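Geranylgeranyl Pyrophosphate Synthetase (Geoglobus acetivorans, PDB 5JFQ) catalyses the magnesium-dependent addition of isopentenyl diphosphate units to dimethylallyl diphosphate, forming mainly geranylgeranyl diphosphate and lesser amounts of farnesyl diphosphate. Local coordinates at residues Leu54-Ala58 / Ser306-Leu310; Tyr207-Phe212 / Tyr290-Ala294. All blocks are in the same frame, centred on the assembly; numbering follows the deposited sequence.

Interaction 1: Leu54-Ala58 / Ser306-Leu310; sequences LSAEA and SRNYL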
ATOM      1  N   LEU B  54      12.261  18.181  13.693  1.00 64.34           N
ATOM      2  CA  LEU B  54      13.053  19.407  13.625  1.00 65.49           C
ATOM      3  C   LEU B  54      12.373  20.461  12.768  1.00 66.86           C
ATOM      4  O   LEU B  54      12.368  21.648  13.122  1.00 69.71           O
ATOM      5  CB  LEU B  54      14.447  19.115  13.080  1.00 67.77           C
ATOM      6  CG  LEU B  54      15.351  18.247  13.947  1.00 69.60           C
ATOM      7  CD1 LEU B  54      16.594  17.856  13.176  1.00 63.74           C
ATOM      8  CD2 LEU B  54      15.697  18.992  15.224  1.00 72.44           C
ATOM      9  N   SER B  55      11.806  20.052  11.630  1.00 64.12           N
ATOM     10  CA  SER B  55      11.050  20.995  10.814  1.00 63.38           C
ATOM     11  C   SER B  55       9.890  21.586  11.601  1.00 64.69           C
ATOM     12  O   SER B  55       9.611  22.787  11.501  1.00 66.31           O
ATOM     13  CB  SER B  55      10.544  20.313   9.547  1.00 60.63           C
ATOM     14  OG  SER B  55       9.575  21.112   8.894  1.00 58.82           O
ATOM     15  N   ALA B  56       9.202  20.756  12.387  1.00 61.29           N
ATOM     16  CA  ALA B  56       8.100  21.257  13.195  1.00 64.83           C
ATOM     17  C   ALA B  56       8.586  22.330  14.154  1.00 69.44           C
ATOM     18  O   ALA B  56       8.038  23.438  14.197  1.00 67.47           O
ATOM     19  CB  ALA B  56       7.443  20.112  13.959  1.00 64.39           C
ATOM     20  N   GLU B  57       9.642  22.023  14.911  1.00 70.35           N
ATOM     21  CA  GLU B  57      10.166  22.987  15.867  1.00 70.83           C
ATOM     22  C   GLU B  57      10.725  24.223  15.176  1.00 71.81           C
ATOM     23  O   GLU B  57      10.592  25.335  15.697  1.00 73.70           O
ATOM     24  CB  GLU B  57      11.232  22.333  16.727  1.00 73.49           C
ATOM     25  CG  GLU B  57      11.650  23.186  17.882  1.00 76.30           C
ATOM     26  CD  GLU B  57      12.722  22.524  18.686  1.00 79.91           C
ATOM     27  OE1 GLU B  57      12.652  22.593  19.933  1.00 82.22           O
ATOM     28  OE2 GLU B  57      13.621  21.921  18.057  1.00 77.23           O
ATOM     29  N   ALA B  58      11.345  24.053  14.006  1.00 70.15           N
ATOM     30  CA  ALA B  58      11.770  25.209  13.228  1.00 71.40           C
ATOM     31  C   ALA B  58      10.593  26.093  12.853  1.00 71.08           C
ATOM     32  O   ALA B  58      10.738  27.317  12.773  1.00 70.99           O
ATOM     33  CB  ALA B  58      12.508  24.761  11.969  1.00 66.74           C
ATOM     34  N   SER B 306      16.760  25.098  15.806  1.00 84.59           N
ATOM     35  CA  SER B 306      16.216  24.048  14.952  1.00 80.42           C
ATOM     36  C   SER B 306      16.593  24.267  13.493  1.00 82.32           C
ATOM     37  O   SER B 306      17.024  23.331  12.808  1.00 82.26           O
ATOM     38  CB  SER B 306      14.700  23.990  15.118  1.00 78.68           C
ATOM     39  OG  SER B 306      14.361  23.919  16.489  1.00 81.43           O
ATOM     40  N   ARG B 307      16.439  25.499  12.992  1.00 83.01           N
ATOM     41  CA  ARG B 307      16.742  25.756  11.584  1.00 83.62           C
ATOM     42  C   ARG B 307      18.189  25.407  11.262  1.00 80.55           C
ATOM     43  O   ARG B 307      18.472  24.757  10.247  1.00 81.35           O
ATOM     44  CB  ARG B 307      16.448  27.217  11.227  1.00 83.74           C
ATOM     45  CG  ARG B 307      16.393  27.486   9.715  1.00 83.92           C
ATOM     46  CD  ARG B 307      16.546  28.973   9.381  1.00 87.36           C
ATOM     47  NE  ARG B 307      17.891  29.322   8.915  1.00 92.60           N
ATOM     48  CZ  ARG B 307      18.905  29.690   9.701  1.00 90.74           C
ATOM     49  NH1 ARG B 307      18.755  29.760  11.021  1.00 86.43           N
ATOM     50  NH2 ARG B 307      20.086  29.978   9.161  1.00 95.33           N
ATOM     51  N   ASN B 308      19.117  25.814  12.123  1.00 82.77           N
ATOM     52  CA  ASN B 308      20.513  25.457  11.920  1.00 87.91           C
ATOM     53  C   ASN B 308      20.750  23.971  12.128  1.00 84.99           C
ATOM     54  O   ASN B 308      21.742  23.434  11.625  1.00 88.22           O
ATOM     55  CB  ASN B 308      21.411  26.269  12.859  1.00 91.74           C
ATOM     56  CG  ASN B 308      21.282  27.763  12.639  1.00 89.21           C
ATOM     57  OD1 ASN B 308      21.160  28.232  11.504  1.00 88.85           O
ATOM     58  ND2 ASN B 308      21.300  28.520  13.727  1.00 89.34           N
ATOM     59  N   TYR B 309      19.864  23.294  12.856  1.00 81.93           N
ATOM     60  CA  TYR B 309      20.001  21.852  12.999  1.00 83.50           C
ATOM     61  C   TYR B 309      19.700  21.138  11.682  1.00 83.01           C
ATOM     62  O   TYR B 309      20.442  20.237  11.268  1.00 76.24           O
ATOM     63  CB  TYR B 309      19.096  21.370  14.127  1.00 79.96           C
ATOM     64  CG  TYR B 309      19.653  21.681  15.501  1.00 88.01           C
ATOM     65  CD1 TYR B 309      21.013  21.911  15.684  1.00 88.32           C
ATOM     66  CD2 TYR B 309      18.819  21.735  16.620  1.00 87.48           C
ATOM     67  CE1 TYR B 309      21.529  22.186  16.942  1.00 90.73           C
ATOM     68  CE2 TYR B 309      19.328  22.009  17.881  1.00 84.90           C
ATOM     69  CZ  TYR B 309      20.680  22.233  18.035  1.00 83.42           C
ATOM     70  OH  TYR B 309      21.185  22.504  19.284  1.00 79.75           O
ATOM     71  N   LEU B 310      18.628  21.540  10.997  1.00 78.99           N
ATOM     72  CA  LEU B 310      18.408  21.045   9.647  1.00 74.94           C
ATOM     73  C   LEU B 310      19.607  21.333   8.759  1.00 77.57           C
ATOM     74  O   LEU B 310      19.946  20.522   7.890  1.00 77.40           O
ATOM     75  CB  LEU B 310      17.144  21.669   9.064  1.00 73.96           C
ATOM     76  CG  LEU B 310      15.903  21.537   9.946  1.00 71.17           C
ATOM     77  CD1 LEU B 310      14.853  22.543   9.540  1.00 67.61           C
ATOM     78  CD2 LEU B 310      15.344  20.131   9.888  1.00 64.37           C
TER

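Interaction 2: Tyr207-Phe212 / Tyr290-Ala294; sequences YSGIGF and YIEMA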
ATOM      1  N   TYR B 207      16.244  18.215  -2.074  1.00 66.85           N
ATOM      2  CA  TYR B 207      17.655  18.424  -2.361  1.00 69.82           C
ATOM      3  C   TYR B 207      18.518  17.667  -1.372  1.00 69.13           C
ATOM      4  O   TYR B 207      19.494  17.013  -1.762  1.00 71.04           O
ATOM      5  CB  TYR B 207      17.968  19.915  -2.353  1.00 68.88           C
ATOM      6  CG  TYR B 207      17.197  20.633  -3.426  1.00 66.16           C
ATOM      7  CD1 TYR B 207      16.869  19.982  -4.600  1.00 61.44           C
ATOM      8  CD2 TYR B 207      16.776  21.944  -3.258  1.00 66.85           C
ATOM      9  CE1 TYR B 207      16.164  20.607  -5.585  1.00 58.82           C
ATOM     10  CE2 TYR B 207      16.064  22.585  -4.246  1.00 65.38           C
ATOM     11  CZ  TYR B 207      15.760  21.904  -5.413  1.00 64.97           C
ATOM     12  OH  TYR B 207      15.047  22.524  -6.413  1.00 70.18           O
ATOM     13  N   SER B 208      18.146  17.699  -0.098  1.00 60.40           N
ATOM     14  CA  SER B 208      18.861  16.873   0.857  1.00 64.76           C
ATOM     15  C   SER B 208      18.813  15.410   0.442  1.00 68.63           C
ATOM     16  O   SER B 208      19.797  14.685   0.602  1.00 68.20           O
ATOM     17  CB  SER B 208      18.278  17.072   2.245  1.00 64.39           C
ATOM     18  OG  SER B 208      18.180  18.458   2.513  1.00 67.94           O
ATOM     19  N   GLY B 209      17.696  14.972  -0.138  1.00 64.64           N
ATOM     20  CA  GLY B 209      17.592  13.581  -0.545  1.00 65.81           C
ATOM     21  C   GLY B 209      18.543  13.240  -1.675  1.00 69.95           C
ATOM     22  O   GLY B 209      19.317  12.282  -1.590  1.00 70.16           O
ATOM     23  N   ILE B 210      18.513  14.033  -2.743  1.00 65.10           N
ATOM     24  CA  ILE B 210      19.357  13.753  -3.895  1.00 68.14           C
ATOM     25  C   ILE B 210      20.824  13.754  -3.499  1.00 66.82           C
ATOM     26  O   ILE B 210      21.548  12.781  -3.735  1.00 71.09           O
ATOM     27  CB  ILE B 210      19.064  14.759  -5.013  1.00 69.40           C
ATOM     28  CG1 ILE B 210      17.587  14.617  -5.389  1.00 66.05           C
ATOM     29  CG2 ILE B 210      19.996  14.516  -6.190  1.00 66.49           C
ATOM     30  CD1 ILE B 210      17.065  15.697  -6.271  1.00 67.59           C
ATOM     31  N   GLY B 211      21.282  14.836  -2.884  1.00 66.93           N
ATOM     32  CA  GLY B 211      22.630  14.844  -2.345  1.00 69.69           C
ATOM     33  C   GLY B 211      22.899  13.656  -1.443  1.00 71.57           C
ATOM     34  O   GLY B 211      23.943  13.007  -1.549  1.00 75.45           O
ATOM     35  N   PHE B 212      21.950  13.341  -0.557  1.00 68.39           N
ATOM     36  CA  PHE B 212      22.111  12.188   0.322  1.00 68.46           C
ATOM     37  C   PHE B 212      22.254  10.911  -0.480  1.00 71.56           C
ATOM     38  O   PHE B 212      22.975   9.994  -0.072  1.00 73.85           O
ATOM     39  CB  PHE B 212      20.920  12.090   1.271  1.00 67.59           C
ATOM     40  CG  PHE B 212      20.860  10.827   2.057  1.00 68.91           C
ATOM     41  CD1 PHE B 212      21.658  10.648   3.170  1.00 73.15           C
ATOM     42  CD2 PHE B 212      19.969   9.829   1.710  1.00 69.67           C
ATOM     43  CE1 PHE B 212      21.585   9.482   3.912  1.00 68.80           C
ATOM     44  CE2 PHE B 212      19.890   8.659   2.448  1.00 69.33           C
ATOM     45  CZ  PHE B 212      20.701   8.483   3.544  1.00 69.87           C
ATOM     46  N   TYR B 290      23.668  20.272  -4.202  1.00 82.44           N
ATOM     47  CA  TYR B 290      22.295  19.992  -3.798  1.00 78.76           C
ATOM     48  C   TYR B 290      22.060  20.366  -2.340  1.00 76.35           C
ATOM     49  O   TYR B 290      21.102  21.080  -2.021  1.00 71.63           O
ATOM     50  CB  TYR B 290      21.969  18.518  -4.043  1.00 77.08           C
ATOM     51  CG  TYR B 290      21.401  18.301  -5.417  1.00 78.47           C
ATOM     52  CD1 TYR B 290      20.187  18.885  -5.771  1.00 76.23           C
ATOM     53  CD2 TYR B 290      22.081  17.547  -6.375  1.00 67.84           C
ATOM     54  CE1 TYR B 290      19.656  18.716  -7.034  1.00 78.30           C
ATOM     55  CE2 TYR B 290      21.561  17.370  -7.640  1.00 67.57           C
ATOM     56  CZ  TYR B 290      20.345  17.957  -7.967  1.00 78.73           C
ATOM     57  OH  TYR B 290      19.790  17.805  -9.220  1.00 81.67           O
ATOM     58  N   ILE B 291      22.937  19.891  -1.449  1.00 77.42           N
ATOM     59  CA  ILE B 291      22.848  20.228  -0.030  1.00 78.07           C
ATOM     60  C   ILE B 291      22.847  21.735   0.168  1.00 81.34           C
ATOM     61  O   ILE B 291      22.142  22.263   1.038  1.00 78.38           O
ATOM     62  CB  ILE B 291      23.998  19.558   0.738  1.00 73.20           C
ATOM     63  CG1 ILE B 291      23.848  18.048   0.647  1.00 69.51           C
ATOM     64  CG2 ILE B 291      24.076  20.060   2.172  1.00 75.81           C
ATOM     65  CD1 ILE B 291      22.444  17.540   0.641  1.00 70.03           C
ATOM     66  N   GLU B 292      23.631  22.452  -0.632  1.00 81.28           N
ATOM     67  CA  GLU B 292      23.619  23.903  -0.547  1.00 78.62           C
ATOM     68  C   GLU B 292      22.288  24.460  -1.027  1.00 78.86           C
ATOM     69  O   GLU B 292      21.711  25.345  -0.383  1.00 80.37           O
ATOM     70  CB  GLU B 292      24.793  24.472  -1.343  1.00 79.38           C
ATOM     71  CG  GLU B 292      26.133  24.102  -0.730  1.00 79.34           C
ATOM     72  CD  GLU B 292      26.311  24.685   0.667  1.00 81.70           C
ATOM     73  OE1 GLU B 292      26.194  25.926   0.787  1.00 77.56           O
ATOM     74  OE2 GLU B 292      26.561  23.913   1.630  1.00 76.05           O
ATOM     75  N   MET B 293      21.762  23.920  -2.130  1.00 77.31           N
ATOM     76  CA  MET B 293      20.429  24.308  -2.577  1.00 79.23           C
ATOM     77  C   MET B 293      19.369  24.028  -1.514  1.00 79.42           C
ATOM     78  O   MET B 293      18.321  24.686  -1.497  1.00 76.94           O
ATOM     79  CB  MET B 293      20.086  23.577  -3.870  1.00 76.37           C
ATOM     80  CG  MET B 293      19.620  24.475  -5.005  1.00 78.35           C
ATOM     81  SD  MET B 293      19.205  23.516  -6.494  1.00 89.71           S
ATOM     82  CE  MET B 293      20.609  22.399  -6.627  1.00 77.08           C
ATOM     83  N   ALA B 294      19.620  23.064  -0.631  1.00 77.11           N
ATOM     84  CA  ALA B 294      18.704  22.818   0.472  1.00 73.86           C
ATOM     85  C   ALA B 294      18.807  23.919   1.518  1.00 79.03           C
ATOM     86  O   ALA B 294      17.789  24.480   1.946  1.00 77.47           O
ATOM     87  CB  ALA B 294      18.991  21.450   1.088  1.00 74.82           C
TER

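Interaction 1: Leu54-Ala58 / Ser306-Leu310
The carboxylate of E57 is met by S306 from above its plane, the hydroxyl lying 53° out of it, whereas L54 CD2 approaches the Y309 side chain obliquely, nearest to Y309 CB at 4.3 Å. Both belong to a helix-helix packing within the all-helical polyprenyl synthase fold, in which helix 305-316, near the C terminus, runs roughly antiparallel, at a marked angle, to the end of helix 47-58. The short axes approach to 8.6 Å at 144°, and the backbones come nearest at A58 CA and S306 CA, 4.9 Å apart.

One polar bond spans this interface: S306 OG donates to E57 OE2 at 2.6 Å. E57 gets there as an extended arm, its CG anti to the backbone N (chi1 -170°), and the same OE2 has a weak, long ion pair with R12. With an alanine at E57, the S306 hydroxyl would probably lose its acceptor on the facing helix, and R12 its distant counter-charge.

The rest is apolar and mostly buried. S306 CB lies against the backbone of A58, 3.5 Å from A58 N. S55, turned from the contact, gives its hydroxyl to the carbonyl of A184 and packs on P187, so that helix 165-190 lies behind helix 47-58. L310 packs on L298 of helix 280-298 as well as on helix 47-58. The side chains of L54 and L310 point in opposing senses as they pass, and the two methyls of L310 divide the work: CD1 sits 4.0 Å from A58 CB, and CD2 sits 3.5 Å from L54 CB.

Interaction 2: Tyr207-Phe212 / Tyr290-Ala294
The sulfur of M293 lies over one face of the Y207 ring, a Met-aromatic contact with SD 4.1 Å from the ring centroid and 18° off the normal. A bend at chi3 accompanies this placement, and the M293 CB lies near Y207 CD2. The side chains of Y207 and Y290 run across one another. Y207 CD1 comes in at the edge of the Y290 ring, 3.7 Å from Y290 CD1, and the two ring planes are inclined at 37° to each other. One face of Y290 takes I210 CG2 in a CH-pi contact, 3.8 Å from the ring centroid. I210 and Y290 also both touch L169 of helix 165-190.

No hydrogen bond crosses between the segments; the hydroxyl of S208, beside A294 CB at 3.4 Å, is bonded to the carbonyl of Y204. I291 CD1 rests 3.7 Å from S208 CA and 4.0 Å from G211 CA, close to where a side chain at G211 would begin.

Helices 195-221 and 280-298 thus pack closely, their axes 7.7 Å apart and nearly antiparallel at 163°, as part of the all-helical polyprenyl synthase fold; next to F212 is Q213, which probably binds dimethylallyl diphosphate.

How the interactions relate
From the N terminus, the chain first passes 54-58 at the end of helix 47-58 and then reaches 207-212 on helix 195-221. It returns to that helix with 290-294, where interaction 2 closes a loop of 77 residues. Helix 305-316 is the next helix in the chain, and its segment 306-310 closes interaction 1 across 247 residues, so interaction 2 is nested inside the larger loop. The two sites do not touch: their centres are 16 Å apart and their nearest atoms about 6 Å. Y204 links them, bonding through its hydroxyl to L310 O and through its carbonyl to S208. Together they tie the last two helices to an early helix, 47-58, and to a central one, 195-221.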